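Local coordinates for protein UDP-4-amino-4,6-dideoxy-N-acetyl-beta-L-altrosamine transaminase (Helicobacter pylori, PDB 2FNU) that transfers an amino group from glutamate to a UDP-linked 4-keto sugar, the second step in making pseudaminic acid for flagellin, at residues B[20-25]-B[31-36]; B[50-55]-B[206-211]; B[261-266]-B[357-362]; B[306-311]-B[366-371]. All blocks are in the same frame, centred on the assembly; numbering follows the deposited sequence.

Interaction 1. Residues B[20-25]-B[31-36]; sequences LEVLNS and GKRSLL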
loop_
_atom_site.group_PDB
_atom_site.type_symbol
_atom_site.label_atom_id
_atom_site.label_comp_id
_atom_site.label_asym_id
_atom_site.label_seq_id
_atom_site.Cartn_x
_atom_site.Cartn_y
_atom_site.Cartn_z
ATOM N N LEU B 20 3.059 -12.924 16.544
ATOM C CA LEU B 20 3.230 -14.370 16.388
ATOM C C LEU B 20 1.907 -15.138 16.417
ATOM O O LEU B 20 1.731 -16.108 15.662
ATOM C CB LEU B 20 4.279 -14.902 17.377
ATOM C CG LEU B 20 5.680 -14.277 17.141
ATOM C CD1 LEU B 20 6.607 -14.485 18.346
ATOM C CD2 LEU B 20 6.383 -14.731 15.837
ATOM N N GLU B 21 0.952 -14.693 17.235
ATOM C CA GLU B 21 -0.391 -15.270 17.224
ATOM C C GLU B 21 -1.010 -15.216 15.827
ATOM O O GLU B 21 -1.654 -16.172 15.399
ATOM C CB GLU B 21 -1.321 -14.570 18.221
ATOM C CG GLU B 21 -0.989 -14.835 19.679
ATOM C CD GLU B 21 -1.773 -13.950 20.645
ATOM O OE1 GLU B 21 -1.701 -14.209 21.872
ATOM O OE2 GLU B 21 -2.455 -12.996 20.192
ATOM N N VAL B 22 -0.833 -14.093 15.120
ATOM C CA VAL B 22 -1.389 -13.978 13.779
ATOM C C VAL B 22 -0.750 -14.988 12.837
ATOM O O VAL B 22 -1.435 -15.599 12.029
ATOM C CB VAL B 22 -1.199 -12.563 13.189
ATOM C CG1 VAL B 22 -1.725 -12.525 11.751
ATOM C CG2 VAL B 22 -1.910 -11.562 14.045
ATOM N N LEU B 23 0.563 -15.176 12.953
ATOM C CA LEU B 23 1.266 -16.075 12.052
ATOM C C LEU B 23 0.771 -17.521 12.226
ATOM O O LEU B 23 0.934 -18.361 11.325
ATOM C CB LEU B 23 2.770 -15.995 12.306
ATOM C CG LEU B 23 3.425 -14.627 12.058
ATOM C CD1 LEU B 23 4.935 -14.725 12.315
ATOM C CD2 LEU B 23 3.158 -14.074 10.651
ATOM N N ASN B 24 0.184 -17.809 13.383
ATOM C CA ASN B 24 -0.364 -19.151 13.633
ATOM C C ASN B 24 -1.771 -19.352 13.076
ATOM O O ASN B 24 -2.287 -20.473 13.093
ATOM C CB ASN B 24 -0.371 -19.434 15.142
ATOM C CG ASN B 24 1.018 -19.636 15.713
ATOM O OD1 ASN B 24 1.971 -19.934 14.991
ATOM N ND2 ASN B 24 1.146 -19.453 17.032
ATOM N N SER B 25 -2.377 -18.260 12.602
ATOM C CA SER B 25 -3.735 -18.229 12.048
ATOM C C SER B 25 -3.703 -18.419 10.537
ATOM O O SER B 25 -2.695 -18.126 9.890
ATOM C CB SER B 25 -4.370 -16.857 12.349
ATOM O OG SER B 25 -5.617 -16.683 11.691
ATOM N N GLY B 31 -9.167 -9.644 7.904
ATOM C CA GLY B 31 -9.610 -10.402 9.061
ATOM C C GLY B 31 -10.125 -9.538 10.197
ATOM O O GLY B 31 -10.456 -8.357 10.017
ATOM N N LYS B 32 -10.197 -10.148 11.372
ATOM C CA LYS B 32 -10.823 -9.517 12.528
ATOM C C LYS B 32 -9.936 -8.458 13.171
ATOM O O LYS B 32 -10.442 -7.504 13.779
ATOM C CB LYS B 32 -11.172 -10.598 13.560
ATOM N N ARG B 33 -8.623 -8.623 13.076
ATOM C CA ARG B 33 -7.712 -7.732 13.799
ATOM C C ARG B 33 -7.706 -6.310 13.246
ATOM O O ARG B 33 -7.606 -5.343 14.019
ATOM C CB ARG B 33 -6.307 -8.324 13.866
ATOM C CG ARG B 33 -6.294 -9.577 14.749
ATOM C CD ARG B 33 -5.048 -10.385 14.562
ATOM N NE ARG B 33 -4.770 -11.269 15.698
ATOM C CZ ARG B 33 -4.969 -12.587 15.708
ATOM N NH1 ARG B 33 -5.474 -13.213 14.643
ATOM N NH2 ARG B 33 -4.661 -13.287 16.796
ATOM N N SER B 34 -7.835 -6.160 11.928
ATOM C CA SER B 34 -7.909 -4.793 11.359
ATOM C C SER B 34 -9.176 -4.098 11.865
ATOM O O SER B 34 -9.140 -2.923 12.235
ATOM C CB SER B 34 -7.847 -4.800 9.824
ATOM O OG SER B 34 -8.994 -5.435 9.300
ATOM N N LEU B 35 -10.285 -4.835 11.933
ATOM C CA LEU B 35 -11.518 -4.280 12.473
ATOM C C LEU B 35 -11.364 -3.900 13.955
ATOM O O LEU B 35 -11.819 -2.821 14.376
ATOM C CB LEU B 35 -12.651 -5.291 12.310
ATOM C CG LEU B 35 -13.042 -5.592 10.863
ATOM C CD1 LEU B 35 -14.022 -6.762 10.844
ATOM C CD2 LEU B 35 -13.645 -4.372 10.184
ATOM N N LEU B 36 -10.718 -4.764 14.741
ATOM C CA LEU B 36 -10.496 -4.464 16.147
ATOM C C LEU B 36 -9.625 -3.222 16.311
ATOM O O LEU B 36 -9.844 -2.405 17.210
ATOM C CB LEU B 36 -9.839 -5.653 16.842
ATOM C CG LEU B 36 -10.684 -6.899 17.096
ATOM C CD1 LEU B 36 -9.785 -8.031 17.549
ATOM C CD2 LEU B 36 -11.762 -6.590 18.153
HETATM O O HOH W 1 -2.503 -11.470 17.941
#
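Glu21 OE2 accepts a hydrogen bond from a water whose oxygen lies 2.7 Å away, and the same water takes a weak one from Arg33 NH2. This bridge joins two helices, 13-23 and 32-45, in a helix-loop-helix at the N-terminal end of the chain; the loop between them carries Lys26, Gln27, Leu28 and Thr29, which bind substrate. The two charged groups do not touch: Glu21 OE2 and Arg33 NH2 are 4.1 Å apart, with carboxylate and guanidinium planes turned by 52°, so any attraction probably acts over that gap, helped by the bridging water. The closer contact is a methyl laid on the guanidinium face. The Arg33 side chain runs out straight from CG to NE and slides past Val22 in the opposite direction, so that Val22 CG2 sits over the group near its rim. Ser25 CB comes obliquely no nearer than 4.4 Å, to Arg33 NH1, and its OG is bonded to Gln27 N. Behind Val22 and Leu23 lies helix 233-244, whose Glu233 accepts from the backbone N of Arg33 and Ser34. Asn24 OD1 is hydrogen-bonded to Lys16 NZ of the second subunit. The closest approach is Val22 CG2 to Arg33 NE, at 3.3 Å.

Interaction 2. Residues B[50-55]-B[206-211]; sequences ALVFNS and LFRSHG. With PMP (4'-deoxy-4'-aminopyridoxal-5'-phosphate), chain E.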
loop_
_atom_site.group_PDB
_atom_site.type_symbol
_atom_site.label_atom_id
_atom_site.label_comp_id
_atom_site.label_asym_id
_atom_site.label_seq_id
_atom_site.Cartn_x
_atom_site.Cartn_y
_atom_site.Cartn_z
ATOM N N ALA B 50 -13.109 4.794 11.773
ATOM C CA ALA B 50 -11.675 4.680 11.477
ATOM C C ALA B 50 -11.464 3.630 10.409
ATOM O O ALA B 50 -12.130 2.571 10.412
ATOM C CB ALA B 50 -10.886 4.319 12.729
ATOM N N LEU B 51 -10.525 3.918 9.504
ATOM C CA LEU B 51 -10.137 2.954 8.480
ATOM C C LEU B 51 -8.633 2.901 8.449
ATOM O O LEU B 51 -8.001 3.965 8.366
ATOM C CB LEU B 51 -10.589 3.428 7.091
ATOM C CG LEU B 51 -12.071 3.293 6.764
ATOM C CD1 LEU B 51 -12.360 4.021 5.450
ATOM C CD2 LEU B 51 -12.493 1.821 6.677
ATOM N N VAL B 52 -8.059 1.702 8.487
ATOM C CA VAL B 52 -6.603 1.592 8.436
ATOM C C VAL B 52 -6.141 1.192 7.037
ATOM O O VAL B 52 -6.869 0.509 6.289
ATOM C CB VAL B 52 -6.034 0.639 9.514
ATOM C CG1 VAL B 52 -6.310 1.188 10.914
ATOM C CG2 VAL B 52 -6.660 -0.744 9.393
ATOM N N PHE B 53 -4.939 1.660 6.681
ATOM C CA PHE B 53 -4.396 1.590 5.309
ATOM C C PHE B 53 -2.949 1.142 5.371
ATOM O O PHE B 53 -2.341 1.180 6.458
ATOM C CB PHE B 53 -4.406 2.986 4.667
ATOM C CG PHE B 53 -5.772 3.498 4.326
ATOM C CD1 PHE B 53 -6.275 3.381 3.042
ATOM C CD2 PHE B 53 -6.565 4.092 5.306
ATOM C CE1 PHE B 53 -7.551 3.849 2.731
ATOM C CE2 PHE B 53 -7.834 4.557 5.007
ATOM C CZ PHE B 53 -8.333 4.440 3.720
ATOM N N ASN B 54 -2.371 0.772 4.218
ATOM C CA ASN B 54 -0.988 0.302 4.210
ATOM C C ASN B 54 0.029 1.394 4.567
ATOM O O ASN B 54 1.155 1.103 4.937
ATOM C CB ASN B 54 -0.623 -0.314 2.850
ATOM C CG ASN B 54 -0.441 0.723 1.777
ATOM O OD1 ASN B 54 0.714 1.120 1.447
ATOM N ND2 ASN B 54 -1.539 1.213 1.257
ATOM N N SER B 55 -0.363 2.648 4.376
ATOM C CA SER B 55 0.493 3.794 4.701
ATOM C C SER B 55 -0.395 5.032 4.881
ATOM O O SER B 55 -1.532 5.054 4.386
ATOM C CB SER B 55 1.510 4.078 3.594
ATOM O OG SER B 55 0.845 4.510 2.411
ATOM N N LEU B 206 -14.649 1.441 0.388
ATOM C CA LEU B 206 -14.661 0.778 -0.915
ATOM C C LEU B 206 -13.396 1.107 -1.720
ATOM O O LEU B 206 -12.827 0.221 -2.384
ATOM C CB LEU B 206 -15.912 1.160 -1.699
ATOM C CG LEU B 206 -17.198 0.593 -1.109
ATOM C CD1 LEU B 206 -18.368 1.391 -1.636
ATOM C CD2 LEU B 206 -17.319 -0.899 -1.470
ATOM N N PHE B 207 -12.960 2.368 -1.649
ATOM C CA PHE B 207 -11.784 2.813 -2.431
ATOM C C PHE B 207 -10.529 2.068 -2.002
ATOM O O PHE B 207 -9.623 1.832 -2.822
ATOM C CB PHE B 207 -11.602 4.310 -2.238
ATOM C CG PHE B 207 -10.595 4.954 -3.162
ATOM C CD1 PHE B 207 -9.267 5.153 -2.746
ATOM C CD2 PHE B 207 -10.989 5.432 -4.420
ATOM C CE1 PHE B 207 -8.351 5.809 -3.575
ATOM C CE2 PHE B 207 -10.089 6.073 -5.254
ATOM C CZ PHE B 207 -8.766 6.258 -4.831
ATOM N N ARG B 208 -10.476 1.707 -0.719
ATOM C CA ARG B 208 -9.345 0.970 -0.148
ATOM C C ARG B 208 -9.207 -0.458 -0.699
ATOM O O ARG B 208 -8.127 -1.047 -0.653
ATOM C CB ARG B 208 -9.497 0.935 1.378
ATOM C CG ARG B 208 -8.383 0.178 2.115
ATOM C CD ARG B 208 -8.606 0.151 3.636
ATOM N NE ARG B 208 -9.829 -0.596 3.960
ATOM C CZ ARG B 208 -10.311 -0.755 5.188
ATOM N NH1 ARG B 208 -9.668 -0.248 6.250
ATOM N NH2 ARG B 208 -11.432 -1.450 5.357
ATOM N N SER B 209 -10.327 -1.022 -1.170
ATOM C CA SER B 209 -10.358 -2.434 -1.559
ATOM C C SER B 209 -11.236 -2.651 -2.792
ATOM O O SER B 209 -12.346 -3.223 -2.717
ATOM C CB SER B 209 -10.823 -3.315 -0.388
ATOM O OG SER B 209 -10.537 -4.695 -0.620
ATOM N N HIS B 210 -10.720 -2.192 -3.931
ATOM C CA HIS B 210 -11.225 -2.566 -5.254
ATOM C C HIS B 210 -12.603 -2.063 -5.669
ATOM O O HIS B 210 -13.047 -2.391 -6.781
ATOM C CB HIS B 210 -11.192 -4.094 -5.411
ATOM C CG HIS B 210 -9.851 -4.683 -5.113
ATOM N ND1 HIS B 210 -8.730 -4.381 -5.860
ATOM C CD2 HIS B 210 -9.445 -5.536 -4.141
ATOM C CE1 HIS B 210 -7.688 -5.030 -5.358
ATOM N NE2 HIS B 210 -8.094 -5.732 -4.311
ATOM N N GLY B 211 -13.265 -1.293 -4.806
ATOM C CA GLY B 211 -14.643 -0.888 -5.099
ATOM C C GLY B 211 -15.620 -2.029 -4.894
ATOM O O GLY B 211 -16.816 -1.907 -5.213
HETATM N N1 PMP E . 2.348 13.338 6.293
HETATM C C2 PMP E . 3.333 13.658 7.190
HETATM C C2A PMP E . 3.218 14.954 7.959
HETATM C C3 PMP E . 4.406 12.774 7.375
HETATM O O3 PMP E . 5.382 13.056 8.287
HETATM C C4 PMP E . 4.486 11.576 6.628
HETATM C C4A PMP E . 5.675 10.646 6.742
HETATM N N4A PMP E . 6.909 11.353 7.005
HETATM C C5 PMP E . 3.433 11.248 5.767
HETATM C C6 PMP E . 2.351 12.119 5.665
HETATM C C5A PMP E . 3.427 9.959 4.964
HETATM O O4P PMP E . 3.106 8.915 5.864
HETATM P P PMP E . 3.512 7.394 5.504
HETATM O O1P PMP E . 5.003 7.298 5.730
HETATM O O2P PMP E . 2.777 6.556 6.506
HETATM O O3P PMP E . 3.091 7.088 4.092
#
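Arg208 leans on Phe53 with its aliphatic stem and passes its guanidinium on to Val52 and Leu51, tying the end of helix 198-208 to strand 49-53, an outermost strand of the seven-stranded mixed sheet in this fold-type I aminotransferase. With CG opposite the backbone N (chi1 179°), the stem heads straight for the strand; it then bends at chi3, which turns the charged group along the strand. CD rides over one face of the Phe53 ring, 4.1 Å from its centroid, in a CH-pi contact. The guanidinium plane is tilted 55° from the ring, and its cation-pi attraction is long and at most weak. Its polar work is done elsewhere: NH1 donates to Val52 O at 2.9 Å, meeting a lone pair in the carbonyl plane, and forms a salt bridge with Glu38. Glu38 also accepts from Val52 N, so one carboxylate braces both strand and arginine. Leu51 CD2 covers a guanidinium face, 3.5 Å from NH1. Beyond the strand, Ser55 caps helix 56-66 with OG on Ser58 N, and the same OG is bonded to Asn228 O of the second subunit. The cofactor phosphate sits at this helix start, held among others by Ala56 N; Ser55 CB lies 3.4 Å from PMP O3P.

Interaction 3. Residues B[261-266]-B[357-362]; sequences DRIFKD and SVQNIA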
loop_
_atom_site.group_PDB
_atom_site.type_symbol
_atom_site.label_atom_id
_atom_site.label_comp_id
_atom_site.label_asym_id
_atom_site.label_seq_id
_atom_site.Cartn_x
_atom_site.Cartn_y
_atom_site.Cartn_z
ATOM N N ASP B 261 14.619 20.039 27.764
ATOM C CA ASP B 261 14.212 21.395 28.172
ATOM C C ASP B 261 15.072 21.865 29.350
ATOM O O ASP B 261 15.559 23.008 29.349
ATOM C CB ASP B 261 12.748 21.438 28.590
ATOM C CG ASP B 261 11.777 21.292 27.423
ATOM O OD1 ASP B 261 12.177 21.254 26.234
ATOM O OD2 ASP B 261 10.567 21.227 27.731
ATOM N N ARG B 262 15.261 20.988 30.341
ATOM C CA ARG B 262 16.021 21.398 31.533
ATOM C C ARG B 262 17.445 21.771 31.150
ATOM O O ARG B 262 17.973 22.809 31.591
ATOM C CB ARG B 262 16.050 20.301 32.595
ATOM C CG ARG B 262 14.723 20.055 33.279
ATOM C CD ARG B 262 14.932 19.184 34.513
ATOM N NE ARG B 262 15.583 17.901 34.222
ATOM C CZ ARG B 262 14.953 16.825 33.755
ATOM N NH1 ARG B 262 13.640 16.870 33.501
ATOM N NH2 ARG B 262 15.640 15.695 33.545
ATOM N N ILE B 263 18.080 20.930 30.332
ATOM C CA ILE B 263 19.484 21.141 30.002
ATOM C C ILE B 263 19.669 22.320 29.049
ATOM O O ILE B 263 20.674 23.039 29.139
ATOM C CB ILE B 263 20.096 19.832 29.423
ATOM C CG1 ILE B 263 20.067 18.744 30.517
ATOM C CG2 ILE B 263 21.517 20.044 28.896
ATOM C CD1 ILE B 263 20.329 17.324 30.032
ATOM N N PHE B 264 18.691 22.532 28.160
ATOM C CA PHE B 264 18.746 23.611 27.185
ATOM C C PHE B 264 18.213 24.955 27.679
ATOM O O PHE B 264 18.296 25.946 26.950
ATOM C CB PHE B 264 17.934 23.218 25.930
ATOM C CG PHE B 264 18.516 22.066 25.159
ATOM C CD1 PHE B 264 19.876 21.774 25.210
ATOM C CD2 PHE B 264 17.697 21.284 24.344
ATOM C CE1 PHE B 264 20.421 20.712 24.475
ATOM C CE2 PHE B 264 18.226 20.220 23.596
ATOM C CZ PHE B 264 19.585 19.941 23.657
ATOM N N LYS B 265 17.636 24.998 28.884
ATOM C CA LYS B 265 17.045 26.245 29.396
ATOM C C LYS B 265 18.082 27.374 29.355
ATOM O O LYS B 265 19.209 27.198 29.823
ATOM C CB LYS B 265 16.511 26.039 30.817
ATOM C CG LYS B 265 16.013 27.304 31.502
ATOM C CD LYS B 265 14.539 27.525 31.289
ATOM C CE LYS B 265 14.027 28.616 32.216
ATOM N NZ LYS B 265 12.542 28.667 32.218
ATOM N N ASP B 266 17.688 28.500 28.750
ATOM C CA ASP B 266 18.524 29.719 28.622
ATOM C C ASP B 266 19.822 29.535 27.843
ATOM O O ASP B 266 20.748 30.354 27.954
ATOM C CB ASP B 266 18.824 30.361 29.989
ATOM C CG ASP B 266 17.576 30.780 30.726
ATOM O OD1 ASP B 266 17.576 30.676 31.966
ATOM O OD2 ASP B 266 16.595 31.197 30.074
ATOM N N SER B 357 20.795 8.708 28.234
ATOM C CA SER B 357 21.021 8.999 26.827
ATOM C C SER B 357 20.639 10.427 26.484
ATOM O O SER B 357 21.384 11.130 25.793
ATOM C CB SER B 357 20.220 8.035 25.960
ATOM O OG SER B 357 20.789 6.735 26.056
ATOM N N VAL B 358 19.483 10.870 26.964
ATOM C CA VAL B 358 19.068 12.246 26.687
ATOM C C VAL B 358 20.054 13.256 27.290
ATOM O O VAL B 358 20.403 14.256 26.658
ATOM C CB VAL B 358 17.631 12.539 27.172
ATOM C CG1 VAL B 358 17.212 13.993 26.842
ATOM C CG2 VAL B 358 16.661 11.586 26.510
ATOM N N GLN B 359 20.494 12.995 28.522
ATOM C CA GLN B 359 21.472 13.891 29.147
ATOM C C GLN B 359 22.749 13.937 28.326
ATOM O O GLN B 359 23.322 15.004 28.138
ATOM C CB GLN B 359 21.781 13.428 30.569
ATOM C CG GLN B 359 20.567 13.580 31.481
ATOM C CD GLN B 359 20.636 12.722 32.743
ATOM O OE1 GLN B 359 21.330 11.694 32.786
ATOM N NE2 GLN B 359 19.902 13.136 33.779
ATOM N N ASN B 360 23.189 12.784 27.812
ATOM C CA ASN B 360 24.397 12.763 26.998
ATOM C C ASN B 360 24.241 13.470 25.666
ATOM O O ASN B 360 25.104 14.247 25.252
ATOM C CB ASN B 360 24.935 11.348 26.820
ATOM C CG ASN B 360 25.845 10.951 27.973
ATOM O OD1 ASN B 360 27.076 11.016 27.858
ATOM N ND2 ASN B 360 25.240 10.617 29.117
ATOM N N ILE B 361 23.124 13.215 24.998
ATOM C CA ILE B 361 22.872 13.889 23.729
ATOM C C ILE B 361 22.785 15.402 23.928
ATOM O O ILE B 361 23.373 16.179 23.178
ATOM C CB ILE B 361 21.571 13.363 23.078
ATOM C CG1 ILE B 361 21.749 11.901 22.656
ATOM C CG2 ILE B 361 21.158 14.224 21.871
ATOM C CD1 ILE B 361 20.449 11.145 22.486
ATOM N N ALA B 362 22.017 15.825 24.930
ATOM C CA ALA B 362 21.795 17.246 25.153
ATOM C C ALA B 362 23.106 17.987 25.431
ATOM O O ALA B 362 23.361 19.039 24.855
ATOM C CB ALA B 362 20.808 17.436 26.299
#
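Ala362 presses its single methyl group between Ile263 and Phe264, and this is the tight half of a helix-helix contact in which the end of helix 246-264 meets helix 355-370. The backbones come close here, 6.6 Å between the CA atoms of Ile263 and Ala362, a spacing that the small side chain permits. Both branches of Ile263 take part. CG2 lies 3.7 Å from Ala362 CB, while CG1, placed opposite the carbonyl carbon (chi1 -64°), carries CD1 to the same methyl and on to Gln359, where it sits firmly, 3.7 Å from Gln359 CA. From another direction Phe264 brings CE1 and CZ against Ala362, with CE1 3.8 Å from Ala362 CB. The methyl sits to one side of the ring plane beside CE1 and CZ, while Ala362 O lies near the plane at the edge, 3.4 Å from CE1. Tyr260 and Phe270 pack against the same ring, and Leu366, one turn further along helix 355-370, touches both Ile263 and Phe264.

Toward the solvent the fit slackens. The Gln359 side chain is only brushed, its CG 4.0 Å from Ile263 CD1. Arg262, an exposed residue, stays clear of 357-362 and rests instead on Leu355 at the start of that helix; its NH2 makes a weak hydrogen bond to Thr259 in its own helix.

No hydrogen bond or salt bridge crosses between 261-266 and 357-362. The two helices are therefore held here by shape and by burial of hydrocarbon, with the Phe264 edge facing a backbone oxygen as a faintly polar touch.

Interaction 4. Residues B[306-311]-B[366-371]; sequences HKRGIL and LKTFES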
loop_
_atom_site.group_PDB
_atom_site.type_symbol
_atom_site.label_atom_id
_atom_site.label_comp_id
_atom_site.label_asym_id
_atom_site.label_seq_id
_atom_site.Cartn_x
_atom_site.Cartn_y
_atom_site.Cartn_z
ATOM N N HIS B 306 26.273 14.466 13.657
ATOM C CA HIS B 306 26.357 13.077 13.210
ATOM C C HIS B 306 27.682 12.421 13.596
ATOM O O HIS B 306 27.693 11.253 13.973
ATOM C CB HIS B 306 26.099 12.974 11.705
ATOM C CG HIS B 306 24.645 12.996 11.355
ATOM N ND1 HIS B 306 24.064 12.062 10.526
ATOM C CD2 HIS B 306 23.646 13.818 11.760
ATOM C CE1 HIS B 306 22.776 12.328 10.406
ATOM N NE2 HIS B 306 22.497 13.389 11.144
ATOM N N LYS B 307 28.782 13.172 13.518
ATOM C CA LYS B 307 30.092 12.622 13.917
ATOM C C LYS B 307 30.119 12.248 15.397
ATOM O O LYS B 307 30.853 11.347 15.800
ATOM C CB LYS B 307 31.212 13.605 13.581
ATOM C CG LYS B 307 31.622 13.561 12.121
ATOM C CD LYS B 307 32.744 14.539 11.818
ATOM C CE LYS B 307 33.048 14.565 10.327
ATOM N NZ LYS B 307 34.148 15.515 10.002
ATOM N N ARG B 308 29.294 12.928 16.192
ATOM C CA ARG B 308 29.120 12.628 17.615
ATOM C C ARG B 308 28.067 11.555 17.885
ATOM O O ARG B 308 27.750 11.272 19.039
ATOM C CB ARG B 308 28.739 13.900 18.376
ATOM C CG ARG B 308 29.808 14.988 18.311
ATOM C CD ARG B 308 29.301 16.289 18.883
ATOM N NE ARG B 308 30.193 17.412 18.580
ATOM C CZ ARG B 308 31.107 17.899 19.416
ATOM N NH1 ARG B 308 31.268 17.366 20.618
ATOM N NH2 ARG B 308 31.867 18.921 19.043
ATOM N N GLY B 309 27.526 10.965 16.824
ATOM C CA GLY B 309 26.556 9.880 16.963
ATOM C C GLY B 309 25.131 10.371 17.154
ATOM O O GLY B 309 24.247 9.575 17.452
ATOM N N ILE B 310 24.913 11.676 16.984
ATOM C CA ILE B 310 23.569 12.261 17.118
ATOM C C ILE B 310 22.985 12.463 15.725
ATOM O O ILE B 310 23.301 13.458 15.055
ATOM C CB ILE B 310 23.620 13.609 17.863
ATOM C CG1 ILE B 310 24.289 13.433 19.236
ATOM C CG2 ILE B 310 22.209 14.195 18.045
ATOM C CD1 ILE B 310 24.742 14.738 19.818
ATOM N N LEU B 311 22.154 11.511 15.293
ATOM C CA LEU B 311 21.737 11.450 13.883
ATOM C C LEU B 311 20.524 12.332 13.636
ATOM O O LEU B 311 19.450 11.872 13.211
ATOM C CB LEU B 311 21.524 10.007 13.425
ATOM C CG LEU B 311 22.692 9.056 13.748
ATOM C CD1 LEU B 311 22.377 7.619 13.259
ATOM C CD2 LEU B 311 24.019 9.552 13.171
ATOM N N LEU B 366 24.999 20.887 22.954
ATOM C CA LEU B 366 25.532 22.167 23.413
ATOM C C LEU B 366 27.005 22.318 23.039
ATOM O O LEU B 366 27.407 23.392 22.573
ATOM C CB LEU B 366 25.320 22.371 24.925
ATOM C CG LEU B 366 23.854 22.527 25.330
ATOM C CD1 LEU B 366 23.762 22.508 26.863
ATOM C CD2 LEU B 366 23.220 23.792 24.758
ATOM N N LYS B 367 27.780 21.250 23.224
ATOM C CA LYS B 367 29.215 21.287 22.906
ATOM C C LYS B 367 29.429 21.543 21.428
ATOM O O LYS B 367 30.351 22.250 21.055
ATOM C CB LYS B 367 29.924 19.997 23.319
ATOM C CG LYS B 367 30.032 19.807 24.834
ATOM C CD LYS B 367 30.722 20.984 25.521
ATOM C CE LYS B 367 30.775 20.791 27.030
ATOM N NZ LYS B 367 30.961 22.082 27.754
ATOM N N THR B 368 28.569 20.960 20.595
ATOM C CA THR B 368 28.661 21.129 19.158
ATOM C C THR B 368 28.475 22.600 18.790
ATOM O O THR B 368 29.293 23.188 18.063
ATOM C CB THR B 368 27.602 20.262 18.447
ATOM O OG1 THR B 368 27.854 18.883 18.737
ATOM C CG2 THR B 368 27.642 20.493 16.936
ATOM N N PHE B 369 27.402 23.207 19.283
ATOM C CA PHE B 369 27.141 24.612 18.998
ATOM C C PHE B 369 28.246 25.516 19.519
ATOM O O PHE B 369 28.657 26.456 18.840
ATOM C CB PHE B 369 25.774 25.032 19.528
ATOM C CG PHE B 369 24.662 24.717 18.575
ATOM C CD1 PHE B 369 24.005 23.489 18.634
ATOM C CD2 PHE B 369 24.316 25.622 17.574
ATOM C CE1 PHE B 369 22.990 23.180 17.715
ATOM C CE2 PHE B 369 23.296 25.331 16.657
ATOM C CZ PHE B 369 22.631 24.107 16.729
ATOM N N GLU B 370 28.742 25.204 20.706
ATOM C CA GLU B 370 29.817 25.984 21.308
ATOM C C GLU B 370 31.037 26.038 20.388
ATOM O O GLU B 370 31.750 27.046 20.352
ATOM C CB GLU B 370 30.187 25.387 22.665
ATOM C CG GLU B 370 31.155 26.250 23.497
ATOM C CD GLU B 370 31.567 25.569 24.792
ATOM O OE1 GLU B 370 31.593 24.316 24.841
ATOM O OE2 GLU B 370 31.871 26.285 25.771
ATOM N N SER B 371 31.268 24.962 19.637
ATOM C CA SER B 371 32.477 24.846 18.810
ATOM C C SER B 371 32.477 25.751 17.577
ATOM O O SER B 371 33.520 25.932 16.948
ATOM C CB SER B 371 32.690 23.395 18.380
ATOM O OG SER B 371 31.764 23.034 17.368
#
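Arg308 and Thr368 meet in a surface contact at the C-terminal end of the chain, where the turn leaving helix 298-307 reaches across to the last turns of helix 355-370. Arg308 carries it almost alone. Its side chain stretches out from CG to NE and slides past Thr368 in the opposite direction, laying the guanidinium flat against the helix backbone: Thr368 N lies 4.1 Å from the guanidinium plane, over its centre. Lys367 CB comes in obliquely, 4.0 Å from Arg308 NH1. The close pair Arg308 NE and Thr368 OG1, at 2.8 Å, is not a hydrogen bond, because the angle is poor; OG1 is instead bonded to Ser364 O, one turn back in its own helix. Thr368 also packs on Ser304 and Leu305 of helix 298-307, which places it between the two helices. At the end of its helix, Ser371 OG donates to Thr368 O over 2.6 Å, and Ser371 N bonds to the same oxygen. Right after Arg308 the chain turns. Gly309 N is bonded to His306 O at 2.9 Å, and Gly309, with phi 85°, is the positive-phi residue of a Schellman motif, in which two bonds run back into the last turn; it closes helix 298-307 and leads the chain into strand 310-311, paired with strand 4-5.

Overall arrangement
The four contacts form two groups on different flanks. Interactions 1 and 2 lie about 17 Å apart between centres and touch where helix 32-45 packs on strand 49-53; both also reach the second subunit. Interaction 2 is the buried one, and its arginine NH1 is held by a carboxylate and by a carbonyl of the strand that leads to Ser55 at the cofactor, whereas the arginine of interaction 1 works partly through water. Interactions 3 and 4, about 42 and 43 Å from interaction 2 between centres, share helix 355-370 and touch through Leu366 and Ile310. Interaction 3 packs hydrocarbon against that helix; interaction 4, more exposed, lays a guanidinium over its end.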